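Mitochondrial enolase superfamily member 1 (Homo sapiens, PDB 4A35) catalyses the magnesium-dependent dehydration of L-fuconate to 2-keto-3-deoxy-L-fuconate, a step in the catabolism of L-fucose. Local coordinates at residues I370-D373 with Y374-S378; S378-L381 with E382-C386. All blocks are in the same frame, centred on the assembly; numbering follows the deposited sequence.

Contact 1 (I370-D373 with Y374-S378); sequences IIFD and YISVS. With EDO (1,2-ethanediol), chain G.
Near the C-terminal end of helix 362-377, D373 meets S378 across a wider, pi-type turn. D373 O takes two amide protons: V377 N, at 2.8 Å from D373 O, continues the helical i to i+4 pattern, whereas S378 N, also 2.8 Å from D373 O, makes the i to i+5 bond of the wider turn. The two donors arrive from opposite faces of the carbonyl plane. The D373 side chain meets S378 again. With CG anti to the backbone N (chi1 178°), the carboxylate swings to the carbonyl side, and S378 OG donates to D373 OD2 over 2.7 Å, from above the carboxylate plane, 47° out of it. A short acid and a small hydroxyl suit this pairing, and D373 is also a ligand of a magnesium ion, which would be expected to steady its negative charge.

Neighbouring helices pack on the helix through F372, I375 and V377. F372 reaches forward along it, CE1 lying 3.3 Å from S376 CB and CE2 3.5 Å from V377 CG2; the F372 side chain also touches L340 of helix 335-348 and L139 of helix 135-141. I371 and I375 run side by side, CG2 of I371 meeting CD1 of I375 at 3.7 Å. Y374 suits a partly exposed place: its side chain rests against Q182 and M183, while its OH shares a 2.6 Å hydrogen bond with O1 of a bound ethanediol. This is a helix C-terminus closed by a pi-turn, on the last barrel helix before strand 386-388 of an enolase-type barrel.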
ATOM      1  N   ILE A 370     -11.148 -17.725 -12.096  1.00 16.75           N
ATOM      2  CA  ILE A 370     -10.522 -19.048 -12.007  1.00 16.34           C
ATOM      3  C   ILE A 370     -11.113 -20.043 -13.049  1.00 17.51           C
ATOM      4  O   ILE A 370     -10.366 -20.892 -13.541  1.00 19.12           O
ATOM      5  CB  ILE A 370     -10.518 -19.583 -10.556  1.00 20.28           C
ATOM      6  CG1 ILE A 370      -9.366 -20.583 -10.338  1.00 22.47           C
ATOM      7  CG2 ILE A 370     -11.883 -20.114 -10.049  1.00 19.25           C
ATOM      8  CD1 ILE A 370      -7.836 -19.976 -10.523  1.00 17.24           C
ATOM      9  N   ILE A 371     -12.409 -19.883 -13.427  1.00 16.07           N
ATOM     10  CA  ILE A 371     -12.977 -20.691 -14.500  1.00 15.43           C
ATOM     11  C   ILE A 371     -12.219 -20.318 -15.805  1.00 18.83           C
ATOM     12  O   ILE A 371     -11.839 -21.199 -16.568  1.00 18.90           O
ATOM     13  CB  ILE A 371     -14.495 -20.535 -14.570  1.00 17.16           C
ATOM     14  CG1 ILE A 371     -15.153 -21.290 -13.353  1.00 16.08           C
ATOM     15  CG2 ILE A 371     -15.072 -20.996 -15.931  1.00 17.29           C
ATOM     16  CD1 ILE A 371     -16.566 -20.871 -13.118  1.00 18.12           C
ATOM     17  N   PHE A 372     -12.039 -18.993 -16.044  1.00 17.19           N
ATOM     18  CA  PHE A 372     -11.255 -18.518 -17.194  1.00 17.84           C
ATOM     19  C   PHE A 372      -9.818 -19.098 -17.130  1.00 19.93           C
ATOM     20  O   PHE A 372      -9.335 -19.613 -18.145  1.00 21.07           O
ATOM     21  CB  PHE A 372     -11.244 -16.980 -17.315  1.00 19.11           C
ATOM     22  CG  PHE A 372     -10.129 -16.485 -18.236  1.00 19.93           C
ATOM     23  CD1 PHE A 372     -10.227 -16.632 -19.619  1.00 21.49           C
ATOM     24  CD2 PHE A 372      -8.953 -15.933 -17.707  1.00 22.18           C
ATOM     25  CE1 PHE A 372      -9.190 -16.192 -20.467  1.00 20.42           C
ATOM     26  CE2 PHE A 372      -7.894 -15.557 -18.553  1.00 23.38           C
ATOM     27  CZ  PHE A 372      -8.031 -15.676 -19.932  1.00 21.30           C
ATOM     28  N   ASP A 373      -9.194 -19.083 -15.935  1.00 16.89           N
ATOM     29  CA  ASP A 373      -7.847 -19.623 -15.758  1.00 16.97           C
ATOM     30  C   ASP A 373      -7.805 -21.099 -16.262  1.00 20.16           C
ATOM     31  O   ASP A 373      -6.912 -21.470 -17.046  1.00 18.93           O
ATOM     32  CB  ASP A 373      -7.396 -19.542 -14.290  1.00 17.08           C
ATOM     33  CG  ASP A 373      -6.028 -20.147 -14.135  1.00 21.20           C
ATOM     34  OD1 ASP A 373      -5.075 -19.585 -14.702  1.00 21.23           O
ATOM     35  OD2 ASP A 373      -5.925 -21.256 -13.541  1.00 22.63           O
ATOM     36  N   TYR A 374      -8.726 -21.938 -15.756  1.00 17.29           N
ATOM     37  CA  TYR A 374      -8.773 -23.345 -16.169  1.00 17.17           C
ATOM     38  C   TYR A 374      -8.962 -23.527 -17.674  1.00 23.04           C
ATOM     39  O   TYR A 374      -8.246 -24.322 -18.306  1.00 21.29           O
ATOM     40  CB  TYR A 374      -9.905 -24.118 -15.441  1.00 17.49           C
ATOM     41  CG  TYR A 374      -9.997 -25.570 -15.891  1.00 17.67           C
ATOM     42  CD1 TYR A 374      -8.988 -26.480 -15.589  1.00 18.90           C
ATOM     43  CD2 TYR A 374     -11.071 -26.017 -16.662  1.00 18.18           C
ATOM     44  CE1 TYR A 374      -9.051 -27.801 -16.029  1.00 20.15           C
ATOM     45  CE2 TYR A 374     -11.147 -27.343 -17.104  1.00 18.65           C
ATOM     46  CZ  TYR A 374     -10.143 -28.230 -16.779  1.00 20.01           C
ATOM     47  OH  TYR A 374     -10.221 -29.525 -17.235  1.00 20.17           O
ATOM     48  N   ILE A 375      -9.971 -22.851 -18.245  1.00 19.51           N
ATOM     49  CA  ILE A 375     -10.291 -23.022 -19.662  1.00 19.65           C
ATOM     50  C   ILE A 375      -9.156 -22.474 -20.579  1.00 21.42           C
ATOM     51  O   ILE A 375      -8.813 -23.122 -21.562  1.00 18.94           O
ATOM     52  CB  ILE A 375     -11.649 -22.376 -20.015  1.00 22.09           C
ATOM     53  CG1 ILE A 375     -12.814 -23.097 -19.276  1.00 22.89           C
ATOM     54  CG2 ILE A 375     -11.864 -22.351 -21.548  1.00 21.04           C
ATOM     55  CD1 ILE A 375     -14.154 -22.292 -19.298  1.00 19.41           C
ATOM     56  N   SER A 376      -8.618 -21.279 -20.256  1.00 20.32           N
ATOM     57  CA  SER A 376      -7.732 -20.593 -21.201  1.00 18.16           C
ATOM     58  C   SER A 376      -6.287 -20.373 -20.772  1.00 20.26           C
ATOM     59  O   SER A 376      -5.497 -19.915 -21.623  1.00 20.97           O
ATOM     60  CB  SER A 376      -8.339 -19.225 -21.541  1.00 19.89           C
ATOM     61  OG  SER A 376      -9.606 -19.347 -22.174  1.00 23.46           O
ATOM     62  N   VAL A 377      -5.931 -20.569 -19.493  1.00 19.11           N
ATOM     63  CA  VAL A 377      -4.554 -20.197 -19.080  1.00 18.64           C
ATOM     64  C   VAL A 377      -3.773 -21.392 -18.532  1.00 22.05           C
ATOM     65  O   VAL A 377      -2.813 -21.799 -19.178  1.00 22.06           O
ATOM     66  CB  VAL A 377      -4.533 -18.981 -18.080  1.00 20.57           C
ATOM     67  CG1 VAL A 377      -3.095 -18.624 -17.649  1.00 20.34           C
ATOM     68  CG2 VAL A 377      -5.214 -17.756 -18.692  1.00 20.31           C
ATOM     69  N   SER A 378      -4.110 -21.891 -17.316  1.00 19.64           N
ATOM     70  CA  SER A 378      -3.367 -23.023 -16.731  1.00 18.86           C
ATOM     71  C   SER A 378      -3.765 -24.367 -17.372  1.00 20.68           C
ATOM     72  O   SER A 378      -2.958 -25.276 -17.369  1.00 21.23           O
ATOM     73  CB  SER A 378      -3.559 -23.079 -15.224  1.00 20.45           C
ATOM     74  OG  SER A 378      -4.932 -23.276 -14.957  1.00 22.42           O
TER
HETATM   75  C1  EDO G1450      -7.454 -31.846 -16.175  1.00 25.15           C
HETATM   76  O1  EDO G1450      -7.895 -30.718 -16.904  1.00 24.94           O
HETATM   77  C2  EDO G1450      -7.526 -31.615 -14.660  1.00 27.32           C
HETATM   78  O2  EDO G1450      -6.327 -31.000 -14.243  1.00 24.39           O

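Contact 2 (S378-L381 with E382-C386). With EDO (1,2-ethanediol), chain G.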
ATOM      1  N   SER A 378      -4.110 -21.891 -17.316  1.00 19.64           N
ATOM      2  CA  SER A 378      -3.367 -23.023 -16.731  1.00 18.86           C
ATOM      3  C   SER A 378      -3.765 -24.367 -17.372  1.00 20.68           C
ATOM      4  O   SER A 378      -2.958 -25.276 -17.369  1.00 21.23           O
ATOM      5  CB  SER A 378      -3.559 -23.079 -15.224  1.00 20.45           C
ATOM      6  OG  SER A 378      -4.932 -23.276 -14.957  1.00 22.42           O
ATOM      7  N   ALA A 379      -5.068 -24.532 -17.809  1.00 19.80           N
ATOM      8  CA  ALA A 379      -5.562 -25.783 -18.384  1.00 19.80           C
ATOM      9  C   ALA A 379      -5.368 -26.970 -17.409  1.00 23.27           C
ATOM     10  O   ALA A 379      -5.001 -28.088 -17.828  1.00 21.19           O
ATOM     11  CB  ALA A 379      -4.875 -26.060 -19.728  1.00 22.00           C
ATOM     12  N   SER A 380      -5.523 -26.696 -16.093  1.00 18.41           N
ATOM     13  CA  SER A 380      -5.356 -27.742 -15.068  1.00 18.40           C
ATOM     14  C   SER A 380      -6.080 -27.400 -13.792  1.00 20.89           C
ATOM     15  O   SER A 380      -6.216 -26.206 -13.445  1.00 18.27           O
ATOM     16  CB  SER A 380      -3.859 -27.905 -14.725  1.00 20.08           C
ATOM     17  OG  SER A 380      -3.664 -29.022 -13.870  1.00 22.45           O
ATOM     18  N   LEU A 381      -6.443 -28.459 -13.046  1.00 20.80           N
ATOM     19  CA  LEU A 381      -7.038 -28.394 -11.702  1.00 20.07           C
ATOM     20  C   LEU A 381      -6.069 -28.947 -10.672  1.00 23.05           C
ATOM     21  O   LEU A 381      -6.323 -28.900  -9.468  1.00 22.70           O
ATOM     22  CB  LEU A 381      -8.378 -29.126 -11.630  1.00 19.58           C
ATOM     23  CG  LEU A 381      -9.491 -28.531 -12.508  1.00 22.01           C
ATOM     24  CD1 LEU A 381     -10.781 -29.372 -12.380  1.00 22.46           C
ATOM     25  CD2 LEU A 381      -9.730 -27.024 -12.173  1.00 15.53           C
ATOM     26  N   GLU A 382      -4.952 -29.469 -11.143  1.00 21.48           N
ATOM     27  CA  GLU A 382      -3.941 -30.011 -10.254  1.00 23.05           C
ATOM     28  C   GLU A 382      -3.434 -28.938  -9.293  1.00 21.33           C
ATOM     29  O   GLU A 382      -2.999 -27.853  -9.721  1.00 21.76           O
ATOM     30  CB  GLU A 382      -2.781 -30.613 -11.044  1.00 25.40           C
ATOM     31  CG  GLU A 382      -1.876 -31.409 -10.135  1.00 38.90           C
ATOM     32  CD  GLU A 382      -0.766 -32.146 -10.848  1.00 58.53           C
ATOM     33  OE1 GLU A 382      -0.825 -32.293 -12.094  1.00 34.59           O
ATOM     34  OE2 GLU A 382       0.180 -32.562 -10.147  1.00 46.39           O
ATOM     35  N   ASN A 383      -3.484 -29.255  -7.971  1.00 18.61           N
ATOM     36  CA  ASN A 383      -3.068 -28.349  -6.895  1.00 18.49           C
ATOM     37  C   ASN A 383      -3.885 -27.052  -6.858  1.00 21.04           C
ATOM     38  O   ASN A 383      -3.476 -26.092  -6.169  1.00 21.72           O
ATOM     39  CB  ASN A 383      -1.572 -27.999  -7.028  1.00 19.85           C
ATOM     40  CG  ASN A 383      -0.698 -29.218  -6.876  1.00 35.84           C
ATOM     41  OD1 ASN A 383      -0.976 -30.064  -6.052  1.00 27.28           O
ATOM     42  ND2 ASN A 383       0.320 -29.359  -7.710  1.00 28.63           N
ATOM     43  N   ARG A 384      -5.064 -27.021  -7.541  1.00 17.40           N
ATOM     44  CA  ARG A 384      -5.858 -25.780  -7.592  1.00 17.79           C
ATOM     45  C   ARG A 384      -7.250 -26.039  -7.039  1.00 22.44           C
ATOM     46  O   ARG A 384      -7.838 -27.107  -7.246  1.00 21.52           O
ATOM     47  CB  ARG A 384      -5.944 -25.206  -9.020  1.00 17.42           C
ATOM     48  CG  ARG A 384      -4.565 -24.810  -9.568  1.00 18.18           C
ATOM     49  CD  ARG A 384      -4.587 -24.764 -11.083  1.00 20.25           C
ATOM     50  NE  ARG A 384      -3.335 -24.248 -11.661  1.00 18.16           N
ATOM     51  CZ  ARG A 384      -2.263 -24.960 -11.989  1.00 23.84           C
ATOM     52  NH1 ARG A 384      -2.240 -26.282 -11.785  1.00 22.37           N
ATOM     53  NH2 ARG A 384      -1.210 -24.363 -12.550  1.00 21.84           N
ATOM     54  N   VAL A 385      -7.759 -25.032  -6.324  1.00 16.54           N
ATOM     55  CA  VAL A 385      -9.066 -25.088  -5.665  1.00 15.40           C
ATOM     56  C   VAL A 385      -9.498 -23.648  -5.365  1.00 18.55           C
ATOM     57  O   VAL A 385      -8.651 -22.808  -5.090  1.00 17.93           O
ATOM     58  CB  VAL A 385      -8.962 -25.959  -4.375  1.00 18.18           C
ATOM     59  CG1 VAL A 385      -8.068 -25.313  -3.309  1.00 19.08           C
ATOM     60  CG2 VAL A 385     -10.337 -26.349  -3.827  1.00 18.65           C
ATOM     61  N   CYS A 386     -10.800 -23.403  -5.337  1.00 17.64           N
ATOM     62  CA  CYS A 386     -11.286 -22.060  -5.057  1.00 16.81           C
ATOM     63  C   CYS A 386     -11.880 -21.996  -3.662  1.00 19.63           C
ATOM     64  O   CYS A 386     -12.689 -22.847  -3.312  1.00 19.21           O
ATOM     65  CB  CYS A 386     -12.316 -21.636  -6.096  1.00 17.87           C
ATOM     66  SG  CYS A 386     -12.711 -19.873  -6.004  1.00 20.52           S
TER
HETATM   67  C1  EDO G1450      -7.454 -31.846 -16.175  1.00 25.15           C
HETATM   68  O1  EDO G1450      -7.895 -30.718 -16.904  1.00 24.94           O
HETATM   69  C2  EDO G1450      -7.526 -31.615 -14.660  1.00 27.32           C
HETATM   70  O2  EDO G1450      -6.327 -31.000 -14.243  1.00 24.39           O
HETATM   71  O   HOH W   1      -1.286 -30.197 -14.346  1.00 45.71           O
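S380 OG accepts the backbone N-H of E382, with 3.0 Å between S380 OG and E382 N and a fairly straight N-H...O angle of 152°; a serine oxygen bound to the amide two residues on makes an ST turn. The same hydroxyl lies 2.7 Å from a water, which in turn donates to E382 OE1, so the glutamate, extended and exposed as suits its charge, is tied back to S380 through solvent. Overlapping this turn, R384 N donates to L381 O over 3.0 Å, from well above the carbonyl plane, and closes a type II beta turn from L381 to R384. N383 takes the position of positive phi (61°), which asparagine tolerates better than most residues.

The R384 side chain folds back toward S378 and S380. It is extended from CG to NE and runs past S380, bringing CD to 3.2 Å from S380 O, and chi4 of 89° then turns the guanidinium across the chain. There NH1 makes a weak hydrogen bond to E382 O, 2.7 Å away, while NE lies 3.8 Å from S378 CB. Cut back to an alanine, R384 would probably leave E382 O without this weak partner and open a gap beside S378 and S380.

Further out, P352 and Y188 touch the R384 side chain. L381 turns its side chain to Y188, P189 and Y374, and its backbone N donates to O2 of the ethanediol, 2.8 Å off and almost straight. S380 also belongs to a magnesium site with Y188 and D373, probably through its backbone O, since its OG is turned to E382. Overlapping ST and type II beta turns thus form the connection that, in an enolase-type barrel, leads from the last barrel helix to the final strand.

How the contacts relate
The two contacts follow one another along the chain and share S378: contact 1 is the end of helix 362-377, and contact 2 is the loop running on to strand 386-388, which lies parallel to strand 188-192. Their centres are about 9 Å apart. They touch through space, Y374 CD1 lying 3.5 Å from L381 CD2, and one ethanediol bridges them. A magnesium ion also joins them, taking D373 from contact 1, S380 from contact 2 and Y188 from the neighbouring strand. By binding residues of helix, loop and strand, it ties these together where the barrel closes; it is distinct from the magnesium held by D251, E277 and E306, which serves the dehydration.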